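Local structure of rusticyanin (Thiobacillus ferrooxidans, 2CAK) at residues 9-12 and 13-17; 140-144 and 145-149. The protein carries electrons from cytochrome c552 to the A-type oxidase of the iron respiratory chain, using a single bound copper ion. All blocks are in the same frame, centred on the assembly; numbering follows the deposited sequence.

Both contacts are local, each within one unbroken stretch of chain: a capped helix start in interaction 1, a looping turn in interaction 2. They are partly buried but sit on different parts of the fold, with centres about 25 Å apart and no touch between them. Interaction 1 (9-12 with 13-17) leaves the edge strand 7-9 of the six-stranded sheet and starts helix 11-18, away from the copper; Val14 and Met17 turn to that sheet. Interaction 2 (140-144 with 145-149) leads into strand 148-153 of the other sheet and delivers two copper ligands. Repeating helical bonds and one glutamine cap hold the first; shared carbonyls, glycine turns and a metal hold the second.

Interaction 1: 9-12 and 13-17; sequences ATLP and QVKAM
Gln13 sends CG anti to its own carbonyl carbon (chi1 -68°) and then runs extended, which carries the amide back past the start of the helix to meet Thr10 and Ala9. There Gln13 OE1 accepts the backbone N-H of Thr10 at 3.0 Å, a nearly straight bond in which the donor is tilted a little from the amide carbonyl plane. The hydroxyl of Thr10, set between the backbone N and the carbonyl carbon, adds a weak second bond from OG1 to the same OE1 at 3.4 Å, and Gln13 CG runs close by that hydroxyl. The side-chain amide is thus held beside the N-cap, with Ala9 CA also against its oxygen. Thr10 is the N-cap of helix 11-18, and the glutamine three residues on supplies the side-chain-to-backbone half of a capping box. The i to i+4 ladder starts from the N-cap carbonyl itself: Val14 N bonds to Thr10 O at 2.9 Å, Lys15 N to Leu11 O at 3.0 Å, and Ala16 N to Pro12 O. Pro12, in the helix's first turn, has no N-H to give, and this position asks for none within the helix. Facing the sheet, Ala9 CB touches Val14 CG2 at 4.0 Å and Met17 CE at 3.8 Å, the methionine chain being bent at its sulfur to bring that methyl round. Val14 and Met17 also rest on Ile76 of strand 70-77, and Ala9 and Met17 on Tyr121 of strand 119-126.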
ATOM      1  N   ALA A   9       0.593  -7.297  14.916  1.00 13.86           N
ATOM      2  CA  ALA A   9      -0.804  -7.172  15.274  1.00 14.03           C
ATOM      3  C   ALA A   9      -1.478  -8.548  15.197  1.00 13.40           C
ATOM      4  O   ALA A   9      -1.132  -9.343  14.320  1.00 16.27           O
ATOM      5  CB  ALA A   9      -1.535  -6.254  14.300  1.00 17.37           C
ATOM      6  N   THR A  10      -2.445  -8.804  16.085  1.00 14.13           N
ATOM      7  CA  THR A  10      -3.272  -9.978  15.998  1.00 16.24           C
ATOM      8  C   THR A  10      -4.346  -9.740  14.955  1.00 15.02           C
ATOM      9  O   THR A  10      -4.573  -8.604  14.501  1.00 14.79           O
ATOM     10  CB  THR A  10      -3.993 -10.263  17.339  1.00 17.92           C
ATOM     11  OG1 THR A  10      -4.804  -9.148  17.624  1.00 21.02           O
ATOM     12  CG2 THR A  10      -3.004 -10.405  18.463  1.00 23.65           C
ATOM     13  N   LEU A  11      -5.081 -10.797  14.561  1.00 18.30           N
ATOM     14  CA  LEU A  11      -6.104 -10.644  13.528  1.00 19.42           C
ATOM     15  C   LEU A  11      -7.164  -9.655  13.978  1.00 18.32           C
ATOM     16  O   LEU A  11      -7.561  -8.852  13.119  1.00 18.19           O
ATOM     17  CB  LEU A  11      -6.698 -12.031  13.183  1.00 24.92           C
ATOM     18  CG  LEU A  11      -7.671 -12.029  12.007  1.00 27.98           C
ATOM     19  CD1 LEU A  11      -7.030 -11.366  10.782  1.00 30.53           C
ATOM     20  CD2 LEU A  11      -8.126 -13.441  11.673  1.00 38.79           C
ATOM     21  N   PRO A  12      -7.735  -9.644  15.172  1.00 19.60           N
ATOM     22  CA  PRO A  12      -8.758  -8.594  15.433  1.00 21.31           C
ATOM     23  C   PRO A  12      -8.212  -7.180  15.341  1.00 18.85           C
ATOM     24  O   PRO A  12      -8.930  -6.223  14.991  1.00 19.67           O
ATOM     25  CB  PRO A  12      -9.256  -8.958  16.852  1.00 26.26           C
ATOM     26  CG  PRO A  12      -8.693 -10.271  17.195  1.00 30.78           C
ATOM     27  CD  PRO A  12      -7.607 -10.641  16.264  1.00 24.25           C
ATOM     28  N   GLN A  13      -6.937  -6.982  15.669  1.00 17.20           N
ATOM     29  CA  GLN A  13      -6.306  -5.677  15.521  1.00 15.95           C
ATOM     30  C   GLN A  13      -6.156  -5.319  14.056  1.00 14.97           C
ATOM     31  O   GLN A  13      -6.351  -4.148  13.671  1.00 15.68           O
ATOM     32  CB  GLN A  13      -4.941  -5.622  16.222  1.00 17.90           C
ATOM     33  CG  GLN A  13      -5.033  -5.696  17.744  1.00 21.98           C
ATOM     34  CD  GLN A  13      -3.664  -5.832  18.352  1.00 24.12           C
ATOM     35  OE1 GLN A  13      -2.750  -6.471  17.867  1.00 23.16           O
ATOM     36  NE2 GLN A  13      -3.492  -5.189  19.515  1.00 39.51           N
ATOM     37  N   VAL A  14      -5.798  -6.294  13.193  1.00 14.13           N
ATOM     38  CA  VAL A  14      -5.753  -6.040  11.754  1.00 13.22           C
ATOM     39  C   VAL A  14      -7.097  -5.593  11.245  1.00 13.30           C
ATOM     40  O   VAL A  14      -7.206  -4.616  10.485  1.00 14.01           O
ATOM     41  CB  VAL A  14      -5.250  -7.282  10.970  1.00 13.73           C
ATOM     42  CG1 VAL A  14      -5.438  -7.163   9.482  1.00 15.91           C
ATOM     43  CG2 VAL A  14      -3.754  -7.560  11.262  1.00 16.92           C
ATOM     44  N   LYS A  15      -8.155  -6.319  11.621  1.00 15.41           N
ATOM     45  CA  LYS A  15      -9.505  -5.952  11.150  1.00 18.17           C
ATOM     46  C   LYS A  15      -9.858  -4.550  11.608  1.00 17.14           C
ATOM     47  O   LYS A  15     -10.467  -3.800  10.847  1.00 18.50           O
ATOM     48  CB  LYS A  15     -10.531  -6.991  11.612  1.00 22.69           C
ATOM     49  CG  LYS A  15     -10.467  -8.284  10.824  0.74 27.68           C
ATOM     50  CD  LYS A  15     -11.484  -9.317  11.276  0.74 30.93           C
ATOM     51  CE  LYS A  15     -11.248 -10.701  10.695  0.74 34.67           C
ATOM     52  NZ  LYS A  15     -11.826 -11.789  11.536  0.74 52.15           N
ATOM     53  N   ALA A  16      -9.491  -4.215  12.818  1.00 16.08           N
ATOM     54  CA  ALA A  16      -9.806  -2.877  13.315  1.00 16.79           C
ATOM     55  C   ALA A  16      -9.096  -1.797  12.511  1.00 15.83           C
ATOM     56  O   ALA A  16      -9.611  -0.700  12.295  1.00 19.10           O
ATOM     57  CB  ALA A  16      -9.428  -2.798  14.782  1.00 19.11           C
ATOM     58  N   MET A  17      -7.853  -2.067  12.081  1.00 14.88           N
ATOM     59  CA  MET A  17      -7.092  -1.087  11.334  1.00 12.78           C
ATOM     60  C   MET A  17      -7.643  -0.938   9.912  1.00 11.42           C
ATOM     61  O   MET A  17      -7.745   0.184   9.418  1.00 12.00           O
ATOM     62  CB  MET A  17      -5.596  -1.441  11.230  1.00 14.19           C
ATOM     63  CG  MET A  17      -4.882  -1.350  12.555  1.00 15.90           C
ATOM     64  SD  MET A  17      -3.052  -1.498  12.380  1.00 21.50           S
ATOM     65  CE  MET A  17      -2.977  -3.231  12.488  1.00 26.11           C
TER

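Interaction 2: 140-144 and 145-149; sequences PGHAA and TGMFG. With CU1 (copper (I) ion), chain B.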
ATOM      1  N   PRO A 140      10.675  -9.637  -6.506  1.00 14.42           N
ATOM      2  CA  PRO A 140      10.768  -9.946  -7.967  1.00 15.35           C
ATOM      3  C   PRO A 140       9.586 -10.704  -8.512  1.00 15.78           C
ATOM      4  O   PRO A 140       9.121 -11.694  -7.955  1.00 18.02           O
ATOM      5  CB  PRO A 140      12.071 -10.782  -8.028  1.00 17.52           C
ATOM      6  CG  PRO A 140      12.923 -10.142  -6.942  1.00 16.89           C
ATOM      7  CD  PRO A 140      11.924  -9.925  -5.808  1.00 15.54           C
ATOM      8  N   GLY A 141       9.023 -10.183  -9.591  1.00 15.61           N
ATOM      9  CA  GLY A 141       7.888 -10.740 -10.265  1.00 16.73           C
ATOM     10  C   GLY A 141       6.545 -10.194  -9.866  1.00 15.00           C
ATOM     11  O   GLY A 141       5.583 -10.344 -10.611  1.00 17.62           O
ATOM     12  N   HIS A 142       6.399  -9.600  -8.668  1.00 14.24           N
ATOM     13  CA  HIS A 142       5.065  -9.296  -8.194  1.00 13.42           C
ATOM     14  C   HIS A 142       4.441  -8.113  -8.944  1.00 13.53           C
ATOM     15  O   HIS A 142       3.273  -8.237  -9.349  1.00 15.27           O
ATOM     16  CB  HIS A 142       5.083  -9.046  -6.679  1.00 13.24           C
ATOM     17  CG  HIS A 142       5.231 -10.305  -5.874  1.00 13.31           C
ATOM     18  ND1 HIS A 142       5.005 -10.327  -4.513  1.00 13.01           N
ATOM     19  CD2 HIS A 142       5.581 -11.559  -6.279  1.00 16.32           C
ATOM     20  CE1 HIS A 142       5.230 -11.589  -4.136  1.00 14.75           C
ATOM     21  NE2 HIS A 142       5.577 -12.360  -5.174  1.00 16.44           N
ATOM     22  N   ALA A 143       5.159  -7.006  -9.091  1.00 13.75           N
ATOM     23  CA  ALA A 143       4.641  -5.911  -9.898  1.00 14.04           C
ATOM     24  C   ALA A 143       4.330  -6.305 -11.348  1.00 14.82           C
ATOM     25  O   ALA A 143       3.347  -5.817 -11.916  1.00 16.01           O
ATOM     26  CB  ALA A 143       5.557  -4.687  -9.804  1.00 15.03           C
ATOM     27  N   ALA A 144       5.204  -7.123 -11.896  1.00 15.56           N
ATOM     28  CA  ALA A 144       5.024  -7.597 -13.268  1.00 16.32           C
ATOM     29  C   ALA A 144       3.754  -8.404 -13.446  1.00 17.93           C
ATOM     30  O   ALA A 144       3.197  -8.490 -14.546  1.00 24.30           O
ATOM     31  CB  ALA A 144       6.236  -8.413 -13.684  1.00 18.74           C
ATOM     32  N   THR A 145       3.317  -9.040 -12.369  1.00 16.76           N
ATOM     33  CA  THR A 145       2.148  -9.866 -12.420  1.00 18.08           C
ATOM     34  C   THR A 145       0.947  -9.184 -11.801  1.00 19.17           C
ATOM     35  O   THR A 145      -0.045  -9.889 -11.536  1.00 25.76           O
ATOM     36  CB  THR A 145       2.458 -11.238 -11.769  1.00 24.67           C
ATOM     37  OG1 THR A 145       2.985 -11.096 -10.468  1.00 34.19           O
ATOM     38  CG2 THR A 145       3.602 -11.880 -12.531  1.00 30.48           C
ATOM     39  N   GLY A 146       0.970  -7.869 -11.554  1.00 17.11           N
ATOM     40  CA  GLY A 146      -0.202  -7.102 -11.196  1.00 16.83           C
ATOM     41  C   GLY A 146      -0.265  -6.494  -9.811  1.00 14.71           C
ATOM     42  O   GLY A 146      -1.274  -5.844  -9.523  1.00 17.39           O
ATOM     43  N   MET A 147       0.805  -6.627  -8.989  1.00 13.30           N
ATOM     44  CA  MET A 147       0.739  -6.067  -7.654  1.00 12.10           C
ATOM     45  C   MET A 147       1.176  -4.619  -7.675  1.00 11.82           C
ATOM     46  O   MET A 147       2.324  -4.279  -7.304  1.00 12.31           O
ATOM     47  CB  MET A 147       1.603  -6.896  -6.685  1.00 13.06           C
ATOM     48  CG  MET A 147       1.345  -6.576  -5.227  1.00 12.59           C
ATOM     49  SD  MET A 147       2.028  -7.840  -4.123  1.00 13.06           S
ATOM     50  CE  MET A 147       1.425  -7.184  -2.527  1.00 15.83           C
ATOM     51  N   PHE A 148       0.305  -3.747  -8.117  1.00 12.17           N
ATOM     52  CA  PHE A 148       0.532  -2.303  -8.171  1.00 11.45           C
ATOM     53  C   PHE A 148      -0.843  -1.649  -8.348  1.00 11.48           C
ATOM     54  O   PHE A 148      -1.803  -2.246  -8.842  1.00 13.30           O
ATOM     55  CB  PHE A 148       1.478  -1.894  -9.305  1.00 12.95           C
ATOM     56  CG  PHE A 148       0.936  -2.065 -10.697  1.00 14.52           C
ATOM     57  CD1 PHE A 148       1.111  -3.259 -11.376  1.00 17.83           C
ATOM     58  CD2 PHE A 148       0.250  -1.063 -11.355  1.00 17.24           C
ATOM     59  CE1 PHE A 148       0.600  -3.431 -12.658  1.00 20.53           C
ATOM     60  CE2 PHE A 148      -0.279  -1.202 -12.614  1.00 20.89           C
ATOM     61  CZ  PHE A 148      -0.091  -2.397 -13.283  1.00 22.46           C
ATOM     62  N   GLY A 149      -0.862  -0.339  -8.032  1.00 12.35           N
ATOM     63  CA  GLY A 149      -1.960   0.512  -8.330  1.00 12.63           C
ATOM     64  C   GLY A 149      -1.549   1.940  -8.553  1.00 11.40           C
ATOM     65  O   GLY A 149      -0.379   2.277  -8.364  1.00 14.21           O
TER
HETATM   66 CU   CU1 B 156       4.672  -8.709  -3.251  1.00 13.41          CU
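Met147 lies alongside His142, both side chains pointing the same way, so that the sulfur SD passes the imidazole obliquely and sits 3.9 Å from ND1. This is the ligand loop of a cupredoxin's blue copper site: His142 ND1 binds the copper at 2.1 Å, while Met147 SD stays at 2.9 Å, the long axial contact usual in such sites, and His84 and Cys137 complete the set. With CG anti to the backbone N of Met147 (chi1 -167°), the extended chain sets SD, not the terminal methyl, toward the copper. Phe50 also meets the His142 ring edge to face.

The backbone behind the ligands is gripped at His142 O, which takes N-H groups from opposite faces of its plane: a nearly straight one from Met147 N at 3.0 Å and a more bent one from Thr145 N. The Thr145 hydroxyl OG1 is close to two carbonyls, 2.7 Å from Gly141 O and 3.1 Å from His142 O, and its proton could serve either. Gly141 and Gly146 take positive phi angles, and an inverse gamma turn centred on Met147 leads the chain into strand 148-153. Ala143 O accepts Gly146 N at 3.2 Å from well above its carbonyl plane, and the same oxygen meets the edge of the Phe148 ring, 3.4 Å from CD1.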